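Local coordinates for protein thymidylate synthase ThyX (Streptomyces cacaoi subsp. asoensis, PDB 4P5A) that probably catalyses the FAD- and NADPH-dependent reductive methylation of dUMP to dTMP as a homotetramer, and in its crystals binds 5-bromo-UMP beside the flavin, at residues H188-S191 with L192-R196; T180-A183 with R184-M187; V147-E150 with E151-R154. One frame throughout, in Å; residues are numbered along the deposited sequence. Where two conformers were deposited one is given.

Contact 1 of 3, residues H188-S191 with L192-R196; sequences HFLS and LRTHR. With FAD (flavin-adenine dinucleotide), chain H.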
loop_
_atom_site.group_PDB
_atom_site.type_symbol
_atom_site.label_atom_id
_atom_site.label_comp_id
_atom_site.label_asym_id
_atom_site.label_seq_id
_atom_site.Cartn_x
_atom_site.Cartn_y
_atom_site.Cartn_z
ATOM N N HIS B 188 4.408 -12.265 -5.914
ATOM C CA HIS B 188 3.109 -12.470 -5.170
ATOM C C HIS B 188 1.995 -12.674 -6.183
ATOM O O HIS B 188 1.131 -13.569 -6.015
ATOM C CB HIS B 188 2.887 -11.248 -4.284
ATOM C CG HIS B 188 1.702 -11.400 -3.372
ATOM N ND1 HIS B 188 1.823 -11.849 -2.078
ATOM C CD2 HIS B 188 0.385 -11.187 -3.595
ATOM C CE1 HIS B 188 0.625 -11.886 -1.517
ATOM N NE2 HIS B 188 -0.277 -11.568 -2.439
ATOM N N PHE B 189 2.055 -11.947 -7.301
ATOM C CA PHE B 189 1.027 -12.105 -8.337
ATOM C C PHE B 189 1.149 -13.501 -8.999
ATOM O O PHE B 189 0.132 -14.166 -9.185
ATOM C CB PHE B 189 1.275 -11.026 -9.357
ATOM C CG PHE B 189 0.549 -11.178 -10.659
ATOM C CD1 PHE B 189 1.167 -11.747 -11.774
ATOM C CD2 PHE B 189 -0.769 -10.691 -10.799
ATOM C CE1 PHE B 189 0.471 -11.871 -13.027
ATOM C CE2 PHE B 189 -1.435 -10.757 -12.111
ATOM C CZ PHE B 189 -0.786 -11.394 -13.192
ATOM N N LEU B 190 2.383 -13.962 -9.230
ATOM C CA LEU B 190 2.553 -15.260 -9.934
ATOM C C LEU B 190 2.037 -16.378 -8.989
ATOM O O LEU B 190 1.497 -17.360 -9.488
ATOM C CB LEU B 190 4.024 -15.546 -10.296
ATOM C CG LEU B 190 4.547 -14.575 -11.411
ATOM C CD1 LEU B 190 5.975 -14.851 -11.600
ATOM C CD2 LEU B 190 3.798 -14.800 -12.767
ATOM N N SER B 191 2.249 -16.255 -7.688
ATOM C CA SER B 191 1.796 -17.332 -6.734
ATOM C C SER B 191 0.318 -17.444 -6.813
ATOM O O SER B 191 -0.231 -18.528 -6.677
ATOM C CB SER B 191 2.205 -16.976 -5.315
ATOM O OG SER B 191 1.946 -18.043 -4.421
ATOM N N LEU B 192 -0.372 -16.357 -7.090
ATOM C CA LEU B 192 -1.891 -16.425 -7.066
ATOM C C LEU B 192 -2.483 -16.661 -8.488
ATOM O O LEU B 192 -3.570 -17.209 -8.631
ATOM C CB LEU B 192 -2.457 -15.070 -6.558
ATOM C CG LEU B 192 -2.255 -14.848 -5.095
ATOM C CD1 LEU B 192 -2.532 -13.249 -4.797
ATOM C CD2 LEU B 192 -3.209 -15.793 -4.280
ATOM N N ARG B 193 -1.801 -16.194 -9.531
ATOM C CA ARG B 193 -2.367 -16.132 -10.894
ATOM C C ARG B 193 -1.734 -17.210 -11.811
ATOM O O ARG B 193 -1.912 -17.146 -13.034
ATOM C CB ARG B 193 -2.204 -14.758 -11.551
ATOM C CG ARG B 193 -2.879 -13.686 -10.747
ATOM C CD ARG B 193 -4.397 -13.916 -10.502
ATOM N NE ARG B 193 -5.032 -12.684 -9.878
ATOM C CZ ARG B 193 -6.350 -12.603 -9.695
ATOM N NH1 ARG B 193 -7.170 -13.661 -10.056
ATOM N NH2 ARG B 193 -6.871 -11.480 -9.198
ATOM N N THR B 194 -1.048 -18.177 -11.227
ATOM C CA THR B 194 -0.700 -19.375 -12.016
ATOM C C THR B 194 -1.199 -20.600 -11.228
ATOM O O THR B 194 -1.144 -20.647 -9.966
ATOM C CB THR B 194 0.770 -19.521 -12.296
ATOM O OG1 THR B 194 1.498 -19.551 -11.058
ATOM C CG2 THR B 194 1.254 -18.425 -13.172
ATOM N N HIS B 195 -1.659 -21.611 -11.991
ATOM C CA HIS B 195 -2.128 -22.880 -11.350
ATOM C C HIS B 195 -1.001 -23.916 -11.509
ATOM O O HIS B 195 -0.829 -24.465 -12.583
ATOM C CB HIS B 195 -3.364 -23.374 -12.101
ATOM C CG HIS B 195 -3.860 -24.696 -11.593
ATOM N ND1 HIS B 195 -3.631 -25.887 -12.265
ATOM C CD2 HIS B 195 -4.534 -25.024 -10.461
ATOM C CE1 HIS B 195 -4.141 -26.895 -11.562
ATOM N NE2 HIS B 195 -4.710 -26.397 -10.472
ATOM N N ARG B 196 -0.285 -24.184 -10.434
ATOM C CA ARG B 196 0.847 -25.073 -10.464
ATOM C C ARG B 196 0.684 -26.141 -9.391
ATOM O O ARG B 196 0.918 -25.870 -8.201
ATOM C CB ARG B 196 2.129 -24.294 -10.245
ATOM C CG ARG B 196 2.373 -23.335 -11.391
ATOM C CD ARG B 196 2.661 -24.090 -12.715
ATOM N NE ARG B 196 2.981 -23.066 -13.697
ATOM C CZ ARG B 196 2.120 -22.446 -14.484
ATOM N NH1 ARG B 196 0.812 -22.761 -14.562
ATOM N NH2 ARG B 196 2.607 -21.544 -15.256
HETATM P PA FAD H . -2.306 -7.209 -3.410
HETATM O O1A FAD H . -1.210 -7.083 -4.380
HETATM O O2A FAD H . -3.455 -6.348 -3.428
HETATM O O5B FAD H . -1.675 -7.205 -1.988
HETATM C C5B FAD H . -0.490 -8.044 -1.680
HETATM C C4B FAD H . -0.373 -8.255 -0.195
HETATM O O4B FAD H . -0.271 -6.966 0.444
HETATM C C3B FAD H . -1.609 -8.857 0.396
HETATM O O3B FAD H . -1.583 -10.300 0.282
HETATM C C2B FAD H . -1.550 -8.428 1.872
HETATM O O2B FAD H . -0.477 -9.225 2.497
HETATM C C1B FAD H . -0.995 -6.976 1.738
HETATM N N9A FAD H . -2.029 -5.928 1.675
HETATM C C8A FAD H . -2.136 -4.995 0.713
HETATM N N7A FAD H . -3.112 -4.136 0.997
HETATM C C5A FAD H . -3.612 -4.507 2.243
HETATM C C6A FAD H . -4.623 -4.039 3.120
HETATM N N6A FAD H . -5.373 -2.925 2.851
HETATM N N1A FAD H . -4.826 -4.739 4.283
HETATM C C2A FAD H . -4.069 -5.805 4.635
HETATM N N3A FAD H . -3.092 -6.287 3.823
HETATM C C4A FAD H . -2.901 -5.674 2.620
HETATM N N1 FAD H . -11.941 -11.058 -5.215
HETATM C C2 FAD H . -13.229 -10.690 -4.925
HETATM O O2 FAD H . -13.591 -9.529 -4.814
HETATM N N3 FAD H . -14.202 -11.662 -4.906
HETATM C C4 FAD H . -13.892 -12.991 -5.164
HETATM O O4 FAD H . -14.838 -13.819 -5.053
HETATM C C4X FAD H . -12.563 -13.362 -5.436
HETATM N N5 FAD H . -12.145 -14.705 -5.575
HETATM C C5X FAD H . -10.822 -14.974 -6.037
HETATM C C6 FAD H . -10.379 -16.246 -6.467
HETATM C C7 FAD H . -9.063 -16.488 -6.889
HETATM C C7M FAD H . -8.757 -17.933 -7.319
HETATM C C8 FAD H . -8.084 -15.459 -6.986
HETATM C C8M FAD H . -6.599 -15.711 -7.396
HETATM C C9 FAD H . -8.501 -14.169 -6.582
HETATM C C9A FAD H . -9.863 -13.927 -6.167
HETATM N N10 FAD H . -10.269 -12.625 -5.767
HETATM C C10 FAD H . -11.607 -12.374 -5.456
HETATM C "C1'" FAD H . -9.332 -11.469 -5.874
HETATM C "C2'" FAD H . -8.541 -11.578 -4.495
HETATM O "O2'" FAD H . -9.394 -11.330 -3.338
HETATM C "C3'" FAD H . -7.474 -10.457 -4.404
HETATM O "O3'" FAD H . -8.010 -9.142 -4.637
HETATM C "C4'" FAD H . -6.293 -10.678 -5.490
HETATM O "O4'" FAD H . -6.003 -12.035 -5.554
HETATM C "C5'" FAD H . -5.063 -9.838 -5.058
HETATM O "O5'" FAD H . -4.431 -10.532 -3.961
HETATM P P FAD H . -3.831 -9.628 -2.764
HETATM O O1P FAD H . -4.845 -8.749 -2.104
HETATM O O2P FAD H . -3.185 -10.605 -1.869
HETATM O O3P FAD H . -2.763 -8.698 -3.485
#
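R193 lays its aliphatic arm over one face of the F189 ring, a CH-pi contact in which CG of R193 stands 3.8 Å from the ring centroid. The two side chains cross at about a right angle: F189 swings CG opposite its own N (chi1 167°), which brings the ring face to the arginine's CG, while R193 bends at chi2 (-57°) and then runs out straight toward the flavin. There its NH1 comes within 3.4 Å of C8M of FAD, the methyl lying over one face of the guanidinium, while NE bonds to H87 and NH2 to O2 of the bound 5-bromo-UMP. One residue earlier in each segment, H188 and L192 lie side by side; CD1 of L192 rests 3.7 Å from NE2 of H188, and that NE2 donates to O2P of FAD at 3.1 Å. Just beyond, T194 folds OG1 back onto the carbonyl O of L190 at 2.7 Å. With an alanine in place of R193, one face of F189 would probably lose its cover, O2 of the nucleotide this donor, and H87 its partner. The bond from NH2 to O2 fits the predicted role of R193 in ionising N3 of dUMP.

Contact 2 of 3, residues T180-A183 with R184-M187; sequences TCNA and RALM. With FAD (flavin-adenine dinucleotide), chain L.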
loop_
_atom_site.group_PDB
_atom_site.type_symbol
_atom_site.label_atom_id
_atom_site.label_comp_id
_atom_site.label_asym_id
_atom_site.label_seq_id
_atom_site.Cartn_x
_atom_site.Cartn_y
_atom_site.Cartn_z
ATOM N N THR B 180 3.157 -1.971 -14.092
ATOM C CA THR B 180 4.535 -1.898 -13.582
ATOM C C THR B 180 4.608 -2.556 -12.174
ATOM O O THR B 180 3.739 -2.344 -11.341
ATOM C CB THR B 180 5.038 -0.372 -13.541
ATOM O OG1 THR B 180 5.147 0.104 -14.919
ATOM C CG2 THR B 180 6.420 -0.260 -12.882
ATOM N N CYS B 181 5.656 -3.362 -11.941
ATOM C CA CYS B 181 5.753 -4.114 -10.651
ATOM C C CYS B 181 7.229 -4.176 -10.339
ATOM O O CYS B 181 8.063 -3.950 -11.231
ATOM C CB CYS B 181 5.228 -5.617 -10.773
ATOM S SG CYS B 181 5.960 -6.463 -12.105
ATOM N N ASN B 182 7.525 -4.351 -9.070
ATOM C CA ASN B 182 8.862 -4.833 -8.702
ATOM C C ASN B 182 8.802 -6.381 -8.615
ATOM O O ASN B 182 7.705 -6.989 -8.683
ATOM C CB ASN B 182 9.388 -4.180 -7.429
ATOM C CG ASN B 182 8.493 -4.456 -6.214
ATOM O OD1 ASN B 182 8.178 -5.627 -5.938
ATOM N ND2 ASN B 182 8.033 -3.373 -5.487
ATOM N N ALA B 183 9.979 -7.013 -8.450
ATOM C CA ALA B 183 9.972 -8.476 -8.534
ATOM C C ALA B 183 9.215 -9.123 -7.358
ATOM O O ALA B 183 8.643 -10.216 -7.508
ATOM C CB ALA B 183 11.452 -8.985 -8.473
ATOM N N ARG B 184 9.172 -8.471 -6.173
ATOM C CA ARG B 184 8.424 -9.029 -5.026
ATOM C C ARG B 184 6.930 -9.023 -5.377
ATOM O O ARG B 184 6.222 -10.045 -5.133
ATOM C CB ARG B 184 8.746 -8.210 -3.768
ATOM C CG ARG B 184 8.287 -9.067 -2.518
ATOM C CD ARG B 184 8.230 -8.114 -1.300
ATOM N NE ARG B 184 8.076 -8.972 -0.106
ATOM C CZ ARG B 184 8.078 -8.422 1.137
ATOM N NH1 ARG B 184 8.001 -9.262 2.231
ATOM N NH2 ARG B 184 8.175 -7.090 1.289
ATOM N N ALA B 185 6.452 -7.937 -5.938
ATOM C CA ALA B 185 5.038 -7.834 -6.310
ATOM C C ALA B 185 4.749 -8.813 -7.444
ATOM O O ALA B 185 3.674 -9.376 -7.469
ATOM C CB ALA B 185 4.751 -6.399 -6.764
ATOM N N LEU B 186 5.656 -8.982 -8.389
ATOM C CA LEU B 186 5.464 -9.951 -9.460
ATOM C C LEU B 186 5.401 -11.364 -8.843
ATOM O O LEU B 186 4.482 -12.121 -9.265
ATOM C CB LEU B 186 6.629 -9.885 -10.509
ATOM C CG LEU B 186 6.418 -10.879 -11.681
ATOM C CD1 LEU B 186 5.100 -10.643 -12.447
ATOM C CD2 LEU B 186 7.605 -10.674 -12.595
ATOM N N MET B 187 6.281 -11.700 -7.909
ATOM C CA MET B 187 6.216 -13.070 -7.319
ATOM C C MET B 187 4.902 -13.285 -6.587
ATOM O O MET B 187 4.334 -14.407 -6.666
ATOM C CB MET B 187 7.473 -13.318 -6.377
ATOM C CG MET B 187 8.694 -13.618 -7.251
ATOM S SD MET B 187 10.071 -14.003 -6.156
ATOM C CE MET B 187 10.650 -12.344 -5.569
HETATM P PA FAD L . 4.395 -4.955 4.974
HETATM O O1A FAD L . 3.303 -4.896 5.839
HETATM O O2A FAD L . 5.075 -3.681 4.696
HETATM O O5B FAD L . 3.790 -5.483 3.577
HETATM C C5B FAD L . 2.976 -6.550 3.600
HETATM C C4B FAD L . 3.078 -7.362 2.236
HETATM O O4B FAD L . 2.475 -6.389 1.339
HETATM C C3B FAD L . 4.477 -7.606 1.684
HETATM O O3B FAD L . 4.818 -8.882 2.237
HETATM C C2B FAD L . 4.251 -7.692 0.195
HETATM O O2B FAD L . 3.589 -8.947 -0.190
HETATM C C1B FAD L . 3.275 -6.522 0.064
HETATM N N9A FAD L . 3.923 -5.209 -0.204
HETATM C C8A FAD L . 3.740 -4.050 0.502
HETATM N N7A FAD L . 4.408 -3.053 -0.168
HETATM C C5A FAD L . 5.018 -3.586 -1.267
HETATM C C6A FAD L . 5.826 -3.037 -2.247
HETATM N N6A FAD L . 6.102 -1.731 -2.306
HETATM N N1A FAD L . 6.271 -3.863 -3.247
HETATM C C2A FAD L . 5.929 -5.152 -3.254
HETATM N N3A FAD L . 5.116 -5.713 -2.296
HETATM C C4A FAD L . 4.679 -4.948 -1.275
HETATM N N1 FAD L . 14.629 -4.775 7.320
HETATM C C2 FAD L . 15.731 -4.148 6.968
HETATM O O2 FAD L . 15.682 -3.027 6.434
HETATM N N3 FAD L . 16.988 -4.752 7.136
HETATM C C4 FAD L . 17.114 -6.018 7.644
HETATM O O4 FAD L . 18.256 -6.534 7.762
HETATM C C4X FAD L . 15.937 -6.716 8.034
HETATM N N5 FAD L . 16.017 -7.982 8.540
HETATM C C5X FAD L . 14.854 -8.559 9.072
HETATM C C6 FAD L . 14.915 -9.808 9.792
HETATM C C7 FAD L . 13.705 -10.308 10.330
HETATM C C7M FAD L . 13.845 -11.690 11.076
HETATM C C8 FAD L . 12.464 -9.654 10.229
HETATM C C8M FAD L . 11.087 -10.157 10.746
HETATM C C9 FAD L . 12.434 -8.437 9.539
HETATM C C9A FAD L . 13.593 -7.928 8.957
HETATM N N10 FAD L . 13.531 -6.652 8.319
HETATM C C10 FAD L . 14.685 -6.086 7.887
HETATM C "C1'" FAD L . 12.244 -5.950 8.081
HETATM C "C2'" FAD L . 11.603 -6.609 6.781
HETATM O "O2'" FAD L . 12.402 -6.402 5.581
HETATM C "C3'" FAD L . 10.243 -5.972 6.518
HETATM O "O3'" FAD L . 10.399 -4.557 6.429
HETATM C "C4'" FAD L . 9.224 -6.285 7.650
HETATM O "O4'" FAD L . 9.328 -7.650 7.992
HETATM C "C5'" FAD L . 7.806 -6.029 7.186
HETATM O "O5'" FAD L . 7.485 -7.111 6.222
HETATM P P FAD L . 6.656 -6.763 4.889
HETATM O O1P FAD L . 7.361 -5.814 4.028
HETATM O O2P FAD L . 6.490 -8.135 4.263
HETATM O O3P FAD L . 5.301 -6.173 5.472
#
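N182 faces two ways at once, its amide O turned to the first turn of the helix and its amide N to the cofactor. OD1 accepts from N of A185 at 2.9 Å, the donor tilted 25° from the amide's carbonyl plane, and ND2 donates almost dead straight (178°) to N1A of the FAD adenine, also at 2.9 Å. With chi1 at 60°, CG sits between the backbone N and the carbonyl carbon, which carries the amide across to the helix start. This is an N-cap: strand 174-181 of the antiparallel sheet ends, and helix 183-193 begins, capped by the asparagine that also bonds the adenine. R184 sets off in another direction, its chain extended from CG to NE, and reaches the pyrophosphate with both terminal nitrogens: NH1 meets O2P of FAD at 2.8 Å and NH2 meets O1P at 3.1 Å, while the ribose O3B lies over one face of the guanidinium. E66 and the terminal carboxylate of P239 pair with the same guanidinium and probably help fix its rotation. On the buried side, SG of C181 packs 3.8 Å from CB of L186. M187 curls back through a bend at chi3, bringing CE to within 3.5 Å of the carbonyl O of A183, and its side chain also touches W220 and F231.

Contact 3 of 3, residues V147-E150 with E151-R154; sequences VAFE and EYQR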
loop_
_atom_site.group_PDB
_atom_site.type_symbol
_atom_site.label_atom_id
_atom_site.label_comp_id
_atom_site.label_asym_id
_atom_site.label_seq_id
_atom_site.Cartn_x
_atom_site.Cartn_y
_atom_site.Cartn_z
ATOM N N VAL B 147 -24.313 -7.429 -32.027
ATOM C CA VAL B 147 -25.383 -6.536 -31.643
ATOM C C VAL B 147 -24.861 -5.450 -30.692
ATOM O O VAL B 147 -25.163 -4.287 -30.888
ATOM C CB VAL B 147 -26.464 -7.319 -30.916
ATOM C CG1 VAL B 147 -27.504 -6.433 -30.159
ATOM C CG2 VAL B 147 -27.182 -8.203 -31.969
ATOM N N ALA B 148 -23.970 -5.833 -29.768
ATOM C CA ALA B 148 -23.378 -4.799 -28.888
ATOM C C ALA B 148 -22.672 -3.727 -29.696
ATOM O O ALA B 148 -22.852 -2.505 -29.455
ATOM C CB ALA B 148 -22.398 -5.499 -27.881
ATOM N N PHE B 149 -21.841 -4.150 -30.633
ATOM C CA PHE B 149 -21.038 -3.174 -31.314
ATOM C C PHE B 149 -21.925 -2.351 -32.246
ATOM O O PHE B 149 -21.676 -1.130 -32.443
ATOM C CB PHE B 149 -19.865 -3.814 -31.999
ATOM C CG PHE B 149 -18.868 -2.819 -32.420
ATOM C CD1 PHE B 149 -18.806 -2.408 -33.711
ATOM C CD2 PHE B 149 -18.068 -2.167 -31.443
ATOM C CE1 PHE B 149 -17.887 -1.392 -34.091
ATOM C CE2 PHE B 149 -17.118 -1.187 -31.805
ATOM C CZ PHE B 149 -17.066 -0.773 -33.135
ATOM N N GLU B 150 -22.939 -2.988 -32.833
ATOM C CA GLU B 150 -23.808 -2.221 -33.757
ATOM C C GLU B 150 -24.557 -1.119 -32.964
ATOM O O GLU B 150 -24.710 0.052 -33.441
ATOM C CB GLU B 150 -24.760 -3.214 -34.455
ATOM C CG GLU B 150 -25.986 -2.570 -35.089
ATOM C CD GLU B 150 -27.005 -3.651 -35.496
ATOM O OE1 GLU B 150 -26.578 -4.821 -35.714
ATOM O OE2 GLU B 150 -28.219 -3.328 -35.536
ATOM N N GLU B 151 -24.974 -1.464 -31.735
ATOM C CA GLU B 151 -25.648 -0.497 -30.889
ATOM C C GLU B 151 -24.691 0.572 -30.349
ATOM O O GLU B 151 -25.092 1.725 -30.219
ATOM C CB GLU B 151 -26.429 -1.143 -29.717
ATOM C CG GLU B 151 -27.588 -2.108 -30.124
ATOM C CD GLU B 151 -28.646 -1.408 -31.037
ATOM O OE1 GLU B 151 -28.833 -0.166 -30.978
ATOM O OE2 GLU B 151 -29.188 -2.157 -31.894
ATOM N N TYR B 152 -23.450 0.184 -30.023
ATOM C CA TYR B 152 -22.450 1.167 -29.595
ATOM C C TYR B 152 -22.267 2.181 -30.721
ATOM O O TYR B 152 -22.312 3.392 -30.489
ATOM C CB TYR B 152 -21.135 0.438 -29.331
ATOM C CG TYR B 152 -19.967 1.293 -29.011
ATOM C CD1 TYR B 152 -18.808 1.303 -29.811
ATOM C CD2 TYR B 152 -19.976 2.068 -27.827
ATOM C CE1 TYR B 152 -17.680 2.085 -29.480
ATOM C CE2 TYR B 152 -18.825 2.865 -27.479
ATOM C CZ TYR B 152 -17.700 2.839 -28.309
ATOM O OH TYR B 152 -16.608 3.613 -28.018
ATOM N N GLN B 153 -22.078 1.681 -31.939
ATOM C CA GLN B 153 -21.855 2.647 -33.049
ATOM C C GLN B 153 -23.091 3.495 -33.322
ATOM O O GLN B 153 -22.964 4.664 -33.678
ATOM C CB GLN B 153 -21.495 1.856 -34.311
ATOM C CG GLN B 153 -20.094 1.299 -34.322
ATOM C CD GLN B 153 -19.038 2.377 -34.176
ATOM O OE1 GLN B 153 -19.037 3.314 -34.923
ATOM N NE2 GLN B 153 -18.116 2.227 -33.184
ATOM N N ARG B 154 -24.272 2.893 -33.203
ATOM C CA ARG B 154 -25.517 3.676 -33.403
ATOM C C ARG B 154 -25.635 4.803 -32.397
ATOM O O ARG B 154 -26.006 5.963 -32.743
ATOM C CB ARG B 154 -26.768 2.803 -33.211
ATOM C CG ARG B 154 -28.029 3.440 -33.874
ATOM C CD ARG B 154 -29.340 2.726 -33.547
ATOM N NE ARG B 154 -29.295 1.271 -33.660
ATOM C CZ ARG B 154 -29.223 0.535 -34.781
ATOM N NH1 ARG B 154 -29.194 1.044 -36.035
ATOM N NH2 ARG B 154 -29.179 -0.767 -34.641
#
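F149 and Q153, one turn apart on the same helix, lie side by side and point the same way, and their close fit marks the packed flank of this contact. CZ of the phenyl ring comes within 3.2 Å of NE2 of Q153, and CE1 within 3.5 Å of CG, because the glutamine bends at chi2 and folds its amide along the ring with the two planes 30° apart. The amide nitrogen finds its polar partner in E101, while I6 and A104 add further cover to F149. Y152 meets the same phenylalanine obliquely, CD1 of Y152 lying 3.6 Å from CE2 of F149, and its hydroxyl bonds to the backbone N of V102. All of this is carried by the long helix 131-157, whose i to i+4 backbone bonds run unbroken from V147 to R154 and space the side chains a turn apart. The flank bearing E150 and R154 is looser and more exposed, and is held by charge. R154 grips E151 side-on with two nitrogens: NE reaches OE1 of E151 at 3.1 Å, and NH2 reaches OE2 of E151 in a nearly straight bond. The same NH2 also meets OE2 of E150 at 2.9 Å, but this bond is weak, bent to 126°, with the carboxylate turned 85° against the guanidinium. NH2 thus bridges two neighbouring carboxylates, the OE2 atoms of E150 and E151 being 3.9 Å apart, and probably offsets their repulsion. E151 is the buried member of the network, its OE1 also bonded to S140 of the third subunit, while V147 packs against V147 of that same neighbour.

Contact 3 comes first along the chain, in the C-terminal half of the long helix 131-157; then comes contact 2, from the end of strand 174-181, an inner strand of the four-stranded antiparallel sheet, into helix 183-193, and then contact 1, further along that helix and into the residues that follow. The centres of contacts 1 and 2 lie 12 Å apart. Contact 3 stands about 37 Å from contact 1 and 39 Å from contact 2, centre to centre, with nearest atoms about 25 Å apart. One short helix therefore contacts two FAD molecules, one through N182 and R184 near its start, the other through H188, L192 and R193, as expected where each cofactor site is built from three monomers, whereas the distant helix meets a neighbouring subunit of the tetramer.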